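Local coordinates for FERM, ARHGEF and pleckstrin domain-containing protein 2 (PDB 6D2K) that acts as a guanine nucleotide exchange factor that activates RAC1 and takes part in semaphorin responses, integrin regulation and actin remodelling, at residues 8-13 with 31-36; 36-41 with 81-86; 51-56 with 71-76. One frame throughout, in Å; residues are numbered along the deposited sequence. Where two conformers were deposited one is given.

Contact 1. Residues 8-13 with 31-36; sequences MRIRVK and QVLLTQ
No ring or other flat group enters the meeting of Ile10 and Val12 with Leu33; it is made wholly by methyl groups of branched side chains. An amide of the helical segment, that of Gln31, belongs to another flank of the helix. There NE2 of Gln31 donates to OG1 of Thr35 over 2.9 Å, with an N-H...O angle of 153°. The hydroxyl lies close to the amide plane, and this bond helps to fix the rotation of the carboxamide one helical turn before Thr35.

The contact itself centres on Leu33. Its CG stands anti to the backbone N (chi1 175°), which carries both methyls out from the helix towards strand 8-13. CD2 of Leu33 meets Ile10 tip to tip, 4.0 Å from Ile10 CD1, and lies 4.2 Å from Ile10 CG2, so one leucine methyl is set against both branches of the isoleucine. The other methyl, CD1 of Leu33, stays farther off, 4.5 Å from CG2 of Val12. Backbones stay well apart, the CA atoms of Ile10 and Leu33 being separated by 9.0 Å, and no hydrogen bond links the two segments.

All three residues are buried, and Leu33 is further enclosed by Leu51 and Leu63. The alternation of the strand directs Ile10 and Val12 inwards, whereas Arg9, on its outer face, pairs with Asp23 of strand 19-24. Strand 8-13 is itself flanked by the antiparallel strand 19-24 and the parallel strand 79-85. A helix laid against one face of such a mixed sheet, with aliphatic residues between them, is the arrangement of the beta-grasp, here the ubiquitin-like N-terminal lobe of the FERM domain.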
loop_
_atom_site.group_PDB
_atom_site.type_symbol
_atom_site.label_atom_id
_atom_site.label_comp_id
_atom_site.label_asym_id
_atom_site.label_seq_id
_atom_site.Cartn_x
_atom_site.Cartn_y
_atom_site.Cartn_z
ATOM N N MET A 8 5.717 10.445 -24.110
ATOM C CA MET A 8 5.728 11.250 -22.892
ATOM C C MET A 8 6.776 10.702 -21.921
ATOM O O MET A 8 7.032 9.497 -21.888
ATOM C CB MET A 8 4.341 11.285 -22.236
ATOM C CG MET A 8 3.756 9.923 -21.892
ATOM S SD MET A 8 2.056 10.018 -21.256
ATOM C CE MET A 8 2.285 10.997 -19.766
ATOM N N ARG A 9 7.385 11.600 -21.151
ATOM C CA ARG A 9 8.404 11.236 -20.172
ATOM C C ARG A 9 7.707 11.036 -18.845
ATOM O O ARG A 9 7.044 11.938 -18.346
ATOM C CB ARG A 9 9.435 12.358 -20.033
ATOM C CG ARG A 9 10.531 12.089 -19.003
ATOM C CD ARG A 9 11.363 10.890 -19.411
ATOM N NE ARG A 9 12.777 11.211 -19.596
ATOM C CZ ARG A 9 13.309 11.663 -20.728
ATOM N NH1 ARG A 9 12.546 11.870 -21.792
ATOM N NH2 ARG A 9 14.612 11.914 -20.794
ATOM N N ILE A 10 7.827 9.843 -18.281
ATOM C CA ILE A 10 7.170 9.564 -17.024
ATOM C C ILE A 10 8.221 9.279 -15.955
ATOM O O ILE A 10 9.098 8.459 -16.164
ATOM C CB ILE A 10 6.212 8.369 -17.171
ATOM C CG1 ILE A 10 5.151 8.702 -18.226
ATOM C CG2 ILE A 10 5.555 8.037 -15.843
ATOM C CD1 ILE A 10 4.151 7.609 -18.476
ATOM N N ARG A 11 8.151 9.987 -14.829
ATOM C CA ARG A 11 9.058 9.725 -13.718
ATOM C C ARG A 11 8.446 8.671 -12.804
ATOM O O ARG A 11 7.308 8.821 -12.355
ATOM C CB ARG A 11 9.329 11.010 -12.936
ATOM C CG ARG A 11 10.035 12.092 -13.755
ATOM C CD ARG A 11 10.234 13.383 -12.965
ATOM N NE ARG A 11 11.107 13.211 -11.805
ATOM C CZ ARG A 11 12.429 13.067 -11.874
ATOM N NH1 ARG A 11 13.039 13.060 -13.053
ATOM N NH2 ARG A 11 13.142 12.924 -10.762
ATOM N N VAL A 12 9.191 7.603 -12.541
ATOM C CA VAL A 12 8.688 6.567 -11.642
ATOM C C VAL A 12 9.526 6.537 -10.381
ATOM O O VAL A 12 10.712 6.230 -10.432
ATOM C CB VAL A 12 8.638 5.179 -12.306
ATOM C CG1 VAL A 12 8.227 4.112 -11.276
ATOM C CG2 VAL A 12 7.647 5.199 -13.460
ATOM N N LYS A 13 8.911 6.901 -9.261
ATOM C CA LYS A 13 9.601 6.880 -7.978
ATOM C C LYS A 13 9.540 5.464 -7.435
ATOM O O LYS A 13 8.466 4.930 -7.219
ATOM C CB LYS A 13 8.964 7.868 -7.002
ATOM C CG LYS A 13 9.716 7.994 -5.677
ATOM C CD LYS A 13 9.091 9.059 -4.778
ATOM C CE LYS A 13 9.993 9.378 -3.585
ATOM N NZ LYS A 13 11.295 9.969 -4.013
ATOM N N GLN A 31 -0.419 -1.230 -18.960
ATOM C CA GLN A 31 0.419 -2.428 -18.897
ATOM C C GLN A 31 1.796 -2.234 -19.530
ATOM O O GLN A 31 2.789 -2.779 -19.051
ATOM C CB GLN A 31 -0.293 -3.609 -19.556
ATOM C CG GLN A 31 0.403 -4.935 -19.321
ATOM C CD GLN A 31 0.584 -5.235 -17.842
ATOM O OE1 GLN A 31 -0.394 -5.406 -17.112
ATOM N NE2 GLN A 31 1.836 -5.304 -17.396
ATOM N N VAL A 32 1.864 -1.466 -20.613
ATOM C CA VAL A 32 3.144 -1.202 -21.269
ATOM C C VAL A 32 4.173 -0.583 -20.311
ATOM O O VAL A 32 5.346 -0.977 -20.291
ATOM C CB VAL A 32 2.956 -0.311 -22.522
ATOM C CG1 VAL A 32 4.282 -0.080 -23.215
ATOM C CG2 VAL A 32 1.949 -0.957 -23.467
ATOM N N LEU A 33 3.726 0.374 -19.501
ATOM C CA LEU A 33 4.590 1.023 -18.527
ATOM C C LEU A 33 4.888 0.074 -17.373
ATOM O O LEU A 33 6.025 -0.014 -16.919
ATOM C CB LEU A 33 3.945 2.306 -17.994
ATOM C CG LEU A 33 4.717 3.002 -16.866
ATOM C CD1 LEU A 33 6.152 3.364 -17.271
ATOM C CD2 LEU A 33 3.952 4.241 -16.383
ATOM N N LEU A 34 3.854 -0.614 -16.902
ATOM C CA LEU A 34 4.006 -1.572 -15.810
ATOM C C LEU A 34 5.093 -2.592 -16.165
ATOM O O LEU A 34 6.022 -2.810 -15.395
ATOM C CB LEU A 34 2.673 -2.264 -15.512
ATOM C CG LEU A 34 1.535 -1.394 -14.954
ATOM C CD1 LEU A 34 0.193 -2.088 -15.053
ATOM C CD2 LEU A 34 1.813 -0.978 -13.509
ATOM N N THR A 35 4.991 -3.178 -17.352
ATOM C CA THR A 35 5.980 -4.157 -17.809
ATOM C C THR A 35 7.401 -3.594 -17.972
ATOM O O THR A 35 8.378 -4.278 -17.656
ATOM C CB THR A 35 5.513 -4.855 -19.104
ATOM O OG1 THR A 35 4.340 -5.636 -18.830
ATOM C CG2 THR A 35 6.607 -5.766 -19.644
ATOM N N GLN A 36 7.535 -2.360 -18.454
ATOM C CA GLN A 36 8.856 -1.745 -18.515
ATOM C C GLN A 36 9.436 -1.619 -17.109
ATOM O O GLN A 36 10.629 -1.830 -16.899
ATOM C CB GLN A 36 8.827 -0.380 -19.223
ATOM C CG GLN A 36 8.544 -0.470 -20.723
ATOM C CD GLN A 36 8.796 0.841 -21.466
ATOM O OE1 GLN A 36 9.328 1.801 -20.904
ATOM N NE2 GLN A 36 8.417 0.879 -22.740
#

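Contact 2. Residues 36-41 with 81-86; sequences QVWKHL and LRLAVK
A small apolar contact joins Trp38 and Leu41, towards the C-terminal part of helix 30-41, to Leu83 near the end of strand 79-85, at the partly buried end of the lobe's core. Leu83 serves both helix residues, one with each methyl. Its first torsion of 177° turns CG away from the backbone N, and the two methyls fork, CD1 to the tryptophan and CD2 to the leucine.

The indole is touched at the rim of its six-membered ring. Leu83 CD1 sits near the ring plane, 3.6 Å from CZ3 of Trp38 and 4.0 Å from CH2 of Trp38, so this is an edge contact. Although CB of Trp38 does not set out directly at the strand, the length of the ring system brings its benzo edge there. The leucine pair meets differently, end against end, with CD1 of Leu41 3.7 Å from CD2 of Leu83.

In the beta-grasp this strand runs in the middle of the sheet, between strands 8-13 and 49-54, and the helix packs over the face that carries Leu83. The neighbouring Arg82 projects from the other face, where it forms salt bridges with Glu52 and Glu114. Helix 98-113 of the central FERM domain also reaches this end of the lobe: its Tyr99 touches Leu41, and Arg110 hydrogen-bonds to the carbonyl oxygen of Leu83. Leu41 follows Val37 by one turn, its backbone N bonded to O of Val37 over 3.0 Å, and the CB atoms of both point toward the strand.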
loop_
_atom_site.group_PDB
_atom_site.type_symbol
_atom_site.label_atom_id
_atom_site.label_comp_id
_atom_site.label_asym_id
_atom_site.label_seq_id
_atom_site.Cartn_x
_atom_site.Cartn_y
_atom_site.Cartn_z
ATOM N N GLN A 36 7.535 -2.360 -18.454
ATOM C CA GLN A 36 8.856 -1.745 -18.515
ATOM C C GLN A 36 9.436 -1.619 -17.109
ATOM O O GLN A 36 10.629 -1.830 -16.899
ATOM C CB GLN A 36 8.827 -0.380 -19.223
ATOM C CG GLN A 36 8.544 -0.470 -20.723
ATOM C CD GLN A 36 8.796 0.841 -21.466
ATOM O OE1 GLN A 36 9.328 1.801 -20.904
ATOM N NE2 GLN A 36 8.417 0.879 -22.740
ATOM N N VAL A 37 8.584 -1.295 -16.139
ATOM C CA VAL A 37 9.055 -1.155 -14.770
ATOM C C VAL A 37 9.453 -2.505 -14.193
ATOM O O VAL A 37 10.494 -2.611 -13.548
ATOM C CB VAL A 37 8.020 -0.488 -13.852
ATOM C CG1 VAL A 37 8.526 -0.504 -12.415
ATOM C CG2 VAL A 37 7.756 0.939 -14.316
ATOM N N TRP A 38 8.633 -3.525 -14.428
ATOM C CA TRP A 38 8.940 -4.864 -13.921
ATOM C C TRP A 38 10.256 -5.374 -14.512
ATOM O O TRP A 38 10.997 -6.105 -13.860
ATOM C CB TRP A 38 7.827 -5.866 -14.238
ATOM C CG TRP A 38 6.418 -5.500 -13.779
ATOM C CD1 TRP A 38 5.255 -6.004 -14.267
ATOM C CD2 TRP A 38 6.048 -4.551 -12.764
ATOM N NE1 TRP A 38 4.183 -5.443 -13.623
ATOM C CE2 TRP A 38 4.643 -4.546 -12.697
ATOM C CE3 TRP A 38 6.768 -3.711 -11.908
ATOM C CZ2 TRP A 38 3.934 -3.728 -11.804
ATOM C CZ3 TRP A 38 6.060 -2.895 -11.020
ATOM C CH2 TRP A 38 4.663 -2.919 -10.977
ATOM N N LYS A 39 10.538 -4.988 -15.753
ATOM C CA LYS A 39 11.779 -5.378 -16.419
ATOM C C LYS A 39 12.976 -4.639 -15.851
ATOM O O LYS A 39 14.018 -5.238 -15.587
ATOM C CB LYS A 39 11.695 -5.101 -17.918
ATOM C CG LYS A 39 10.925 -6.128 -18.713
ATOM C CD LYS A 39 11.454 -6.204 -20.149
ATOM C CE LYS A 39 12.293 -4.980 -20.525
ATOM N NZ LYS A 39 13.701 -5.049 -20.013
ATOM N N HIS A 40 12.837 -3.330 -15.690
ATOM C CA HIS A 40 13.892 -2.535 -15.095
ATOM C C HIS A 40 14.284 -3.126 -13.743
ATOM O O HIS A 40 15.459 -3.132 -13.387
ATOM C CB HIS A 40 13.458 -1.077 -14.936
ATOM C CG HIS A 40 14.398 -0.265 -14.107
ATOM N ND1 HIS A 40 15.582 0.236 -14.603
ATOM C CD2 HIS A 40 14.344 0.113 -12.808
ATOM C CE1 HIS A 40 16.212 0.896 -13.649
ATOM N NE2 HIS A 40 15.483 0.841 -12.552
ATOM N N LEU A 41 13.296 -3.638 -13.009
ATOM C CA LEU A 41 13.529 -4.146 -11.656
ATOM C C LEU A 41 13.838 -5.633 -11.611
ATOM O O LEU A 41 14.306 -6.140 -10.590
ATOM C CB LEU A 41 12.317 -3.874 -10.753
ATOM C CG LEU A 41 12.012 -2.395 -10.500
ATOM C CD1 LEU A 41 10.740 -2.233 -9.654
ATOM C CD2 LEU A 41 13.196 -1.686 -9.861
ATOM N N LEU A 81 4.687 8.856 -11.113
ATOM C CA LEU A 81 3.986 7.740 -10.489
ATOM C C LEU A 81 4.967 7.110 -9.534
ATOM O O LEU A 81 6.167 7.327 -9.662
ATOM C CB LEU A 81 3.576 6.710 -11.529
ATOM C CG LEU A 81 2.449 7.177 -12.451
ATOM C CD1 LEU A 81 3.035 7.758 -13.714
ATOM C CD2 LEU A 81 1.529 6.026 -12.774
ATOM N N ARG A 82 4.472 6.327 -8.577
ATOM C CA ARG A 82 5.387 5.616 -7.692
ATOM C C ARG A 82 5.032 4.144 -7.581
ATOM O O ARG A 82 3.872 3.751 -7.657
ATOM C CB ARG A 82 5.466 6.262 -6.307
ATOM C CG ARG A 82 4.288 6.004 -5.396
ATOM C CD ARG A 82 4.508 6.744 -4.085
ATOM N NE ARG A 82 3.480 6.464 -3.097
ATOM C CZ ARG A 82 3.512 6.932 -1.853
ATOM N NH1 ARG A 82 2.543 6.632 -1.000
ATOM N NH2 ARG A 82 4.529 7.695 -1.466
ATOM N N LEU A 83 6.067 3.328 -7.410
ATOM C CA LEU A 83 5.914 1.901 -7.175
ATOM C C LEU A 83 5.333 1.673 -5.795
ATOM O O LEU A 83 5.751 2.334 -4.834
ATOM C CB LEU A 83 7.293 1.236 -7.233
ATOM C CG LEU A 83 7.312 -0.255 -6.931
ATOM C CD1 LEU A 83 6.522 -1.016 -7.958
ATOM C CD2 LEU A 83 8.774 -0.709 -6.905
ATOM N N ALA A 84 4.392 0.735 -5.690
ATOM C CA ALA A 84 3.811 0.397 -4.400
ATOM C C ALA A 84 3.282 -1.016 -4.416
ATOM O O ALA A 84 2.880 -1.524 -5.466
ATOM C CB ALA A 84 2.667 1.365 -4.057
ATOM N N VAL A 85 3.262 -1.646 -3.243
ATOM C CA VAL A 85 2.524 -2.900 -3.082
ATOM C C VAL A 85 1.016 -2.629 -3.181
ATOM O O VAL A 85 0.487 -1.760 -2.488
ATOM C CB VAL A 85 2.799 -3.526 -1.716
ATOM C CG1 VAL A 85 1.836 -4.704 -1.481
ATOM C CG2 VAL A 85 4.271 -3.956 -1.592
ATOM N N LYS A 86 0.333 -3.365 -4.054
ATOM C CA LYS A 86 -1.113 -3.266 -4.164
ATOM C C LYS A 86 -1.805 -4.293 -3.273
ATOM O O LYS A 86 -2.769 -3.968 -2.581
ATOM C CB LYS A 86 -1.539 -3.454 -5.619
ATOM C CG LYS A 86 -3.043 -3.272 -5.837
ATOM C CD LYS A 86 -3.449 -3.642 -7.260
ATOM C CE LYS A 86 -4.256 -2.535 -7.910
ATOM N NZ LYS A 86 -4.605 -2.873 -9.324
#

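Contact 3. Residues 51-56 with 71-76; sequences LEFKNV and RQVRKP
The short helix 69-73, which precedes the last strand of the ubiquitin-like beta-grasp, is packed here against Phe53 of strand 49-54. The phenyl ring takes Val73 over one face: CG1 of Val73 lies 4.2 Å from the centroid of the Phe53 ring and 13° off its normal, a CH-pi contact shifted towards the CD2-CE2 side of the ring. A second approach comes obliquely from the helix backbone, with O of Gln72 3.6 Å from both CE1 and CZ of Phe53.

CG of Phe53 stands between its backbone N and carbonyl carbon (chi1 56°), and this rotation swings the ring across to the helix. With an alanine here, the methyl of Val73 would probably lose its aromatic partner and a gap would be likely to open between the strand and the helix end. Gln72 directs its amide elsewhere, OE1 accepting a hydrogen bond from the backbone N of Glu64. At Arg74 a positive phi of 81° breaks the helical path.

Phe53 also rests on Ile61 of the adjoining strand 60-62 and on Leu81 of strand 79-85, while Val73 continues to Ala79 and to Met8 of strand 8-13, so the short helix packs on the sheet face that also receives helix 30-41, through Leu51 two residues before Phe53.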
loop_
_atom_site.group_PDB
_atom_site.type_symbol
_atom_site.label_atom_id
_atom_site.label_comp_id
_atom_site.label_asym_id
_atom_site.label_seq_id
_atom_site.Cartn_x
_atom_site.Cartn_y
_atom_site.Cartn_z
ATOM N N LEU A 51 1.504 0.786 -9.825
ATOM C CA LEU A 51 2.029 2.136 -9.849
ATOM C C LEU A 51 0.885 3.057 -9.486
ATOM O O LEU A 51 -0.228 2.872 -9.961
ATOM C CB LEU A 51 2.550 2.492 -11.242
ATOM C CG LEU A 51 3.757 1.697 -11.752
ATOM C CD1 LEU A 51 4.062 2.139 -13.182
ATOM C CD2 LEU A 51 4.953 1.910 -10.858
ATOM N N GLU A 52 1.150 4.030 -8.625
ATOM C CA GLU A 52 0.093 4.916 -8.174
ATOM C C GLU A 52 0.511 6.362 -8.378
ATOM O O GLU A 52 1.700 6.684 -8.432
ATOM C CB GLU A 52 -0.254 4.658 -6.703
ATOM C CG GLU A 52 0.939 4.690 -5.738
ATOM C CD GLU A 52 0.547 4.416 -4.295
ATOM O OE1 GLU A 52 1.423 4.514 -3.403
ATOM O OE2 GLU A 52 -0.633 4.107 -4.048
ATOM N N PHE A 53 -0.484 7.230 -8.510
ATOM C CA PHE A 53 -0.232 8.655 -8.620
ATOM C C PHE A 53 -1.226 9.417 -7.754
ATOM O O PHE A 53 -2.293 8.909 -7.414
ATOM C CB PHE A 53 -0.278 9.125 -10.078
ATOM C CG PHE A 53 -1.562 8.803 -10.788
ATOM C CD1 PHE A 53 -2.565 9.751 -10.904
ATOM C CD2 PHE A 53 -1.751 7.562 -11.362
ATOM C CE1 PHE A 53 -3.739 9.456 -11.562
ATOM C CE2 PHE A 53 -2.922 7.254 -12.016
ATOM C CZ PHE A 53 -3.917 8.200 -12.123
ATOM N N LYS A 54 -0.855 10.627 -7.369
ATOM C CA LYS A 54 -1.682 11.427 -6.482
ATOM C C LYS A 54 -2.510 12.381 -7.328
ATOM O O LYS A 54 -1.975 13.097 -8.165
ATOM C CB LYS A 54 -0.790 12.199 -5.508
ATOM C CG LYS A 54 -1.380 12.397 -4.123
ATOM C CD LYS A 54 -0.346 13.012 -3.181
ATOM C CE LYS A 54 -0.884 13.133 -1.764
ATOM N NZ LYS A 54 0.114 13.739 -0.839
ATOM N N ASN A 55 -3.821 12.377 -7.128
ATOM C CA ASN A 55 -4.694 13.251 -7.902
ATOM C C ASN A 55 -4.786 14.642 -7.286
ATOM O O ASN A 55 -4.203 14.900 -6.232
ATOM C CB ASN A 55 -6.083 12.629 -8.061
ATOM C CG ASN A 55 -6.773 12.395 -6.735
ATOM O OD1 ASN A 55 -6.441 13.012 -5.724
ATOM N ND2 ASN A 55 -7.745 11.496 -6.736
ATOM N N VAL A 56 -5.505 15.540 -7.954
ATOM C CA VAL A 56 -5.676 16.901 -7.458
ATOM C C VAL A 56 -6.326 16.895 -6.078
ATOM O O VAL A 56 -6.002 17.723 -5.224
ATOM C CB VAL A 56 -6.510 17.765 -8.434
ATOM C CG1 VAL A 56 -7.363 16.885 -9.336
ATOM C CG2 VAL A 56 -7.367 18.766 -7.670
ATOM N N ARG A 71 -4.878 9.162 -20.699
ATOM C CA ARG A 71 -6.233 9.398 -20.209
ATOM C C ARG A 71 -6.352 9.291 -18.688
ATOM O O ARG A 71 -7.318 9.774 -18.094
ATOM C CB ARG A 71 -7.210 8.445 -20.875
ATOM N N GLN A 72 -5.375 8.637 -18.070
ATOM C CA GLN A 72 -5.307 8.490 -16.622
ATOM C C GLN A 72 -4.462 9.574 -15.951
ATOM O O GLN A 72 -4.863 10.159 -14.950
ATOM C CB GLN A 72 -4.708 7.123 -16.282
ATOM C CG GLN A 72 -5.467 5.957 -16.896
ATOM C CD GLN A 72 -4.978 4.630 -16.361
ATOM O OE1 GLN A 72 -5.039 4.386 -15.158
ATOM N NE2 GLN A 72 -4.490 3.770 -17.248
ATOM N N VAL A 73 -3.289 9.848 -16.499
ATOM C CA VAL A 73 -2.387 10.783 -15.822
ATOM C C VAL A 73 -2.589 12.265 -16.223
ATOM O O VAL A 73 -2.582 13.146 -15.361
ATOM C CB VAL A 73 -0.911 10.319 -15.896
ATOM C CG1 VAL A 73 -0.737 9.010 -15.120
ATOM C CG2 VAL A 73 -0.484 10.128 -17.334
ATOM N N ARG A 74 -2.776 12.526 -17.514
ATOM C CA ARG A 74 -3.204 13.846 -18.003
ATOM C C ARG A 74 -2.102 14.897 -18.123
ATOM O O ARG A 74 -2.322 15.967 -18.699
ATOM C CB ARG A 74 -4.339 14.413 -17.136
ATOM C CG ARG A 74 -5.500 13.462 -16.921
ATOM C CD ARG A 74 -5.787 12.677 -18.189
ATOM N NE ARG A 74 -6.925 13.167 -18.971
ATOM C CZ ARG A 74 -7.268 14.444 -19.125
ATOM N NH1 ARG A 74 -8.320 14.754 -19.871
ATOM N NH2 ARG A 74 -6.571 15.417 -18.550
ATOM N N LYS A 75 -0.933 14.608 -17.566
ATOM C CA LYS A 75 0.157 15.569 -17.570
ATOM C C LYS A 75 1.243 15.132 -18.543
ATOM O O LYS A 75 2.166 14.413 -18.164
ATOM C CB LYS A 75 0.725 15.697 -16.160
ATOM C CG LYS A 75 -0.330 16.022 -15.129
ATOM C CD LYS A 75 0.223 15.953 -13.723
ATOM C CE LYS A 75 -0.860 16.260 -12.700
ATOM N NZ LYS A 75 -0.324 16.290 -11.312
ATOM N N PRO A 76 1.132 15.555 -19.810
ATOM C CA PRO A 76 2.062 15.117 -20.856
ATOM C C PRO A 76 3.509 15.478 -20.546
ATOM O O PRO A 76 4.429 14.744 -20.927
ATOM C CB PRO A 76 1.589 15.889 -22.096
ATOM C CG PRO A 76 0.706 16.987 -21.569
ATOM C CD PRO A 76 0.060 16.403 -20.357
#

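In the fold
All three contacts belong to the ubiquitin-like lobe of the FERM domain and reach one mixed sheet. Contacts 1 and 2 share helix 30-41, including Gln36; their centres are about 8 Å apart, and their strands, 8-13 and 79-85, are parallel neighbours. Contact 3 lies about 12 Å from contact 1 and about 15 Å from contact 2, centre to centre. Along the chain contact 1 closes first, and contact 3 is nested within the loop closed by contact 2. Leu51 of contact 3 packs on both Leu34 of contact 1 and Leu83 of contact 2. The three contacts together join helices 30-41 and 69-73 to the sheet, with contact 2 at the end of the lobe where helix 98-113 of the central domain reaches it.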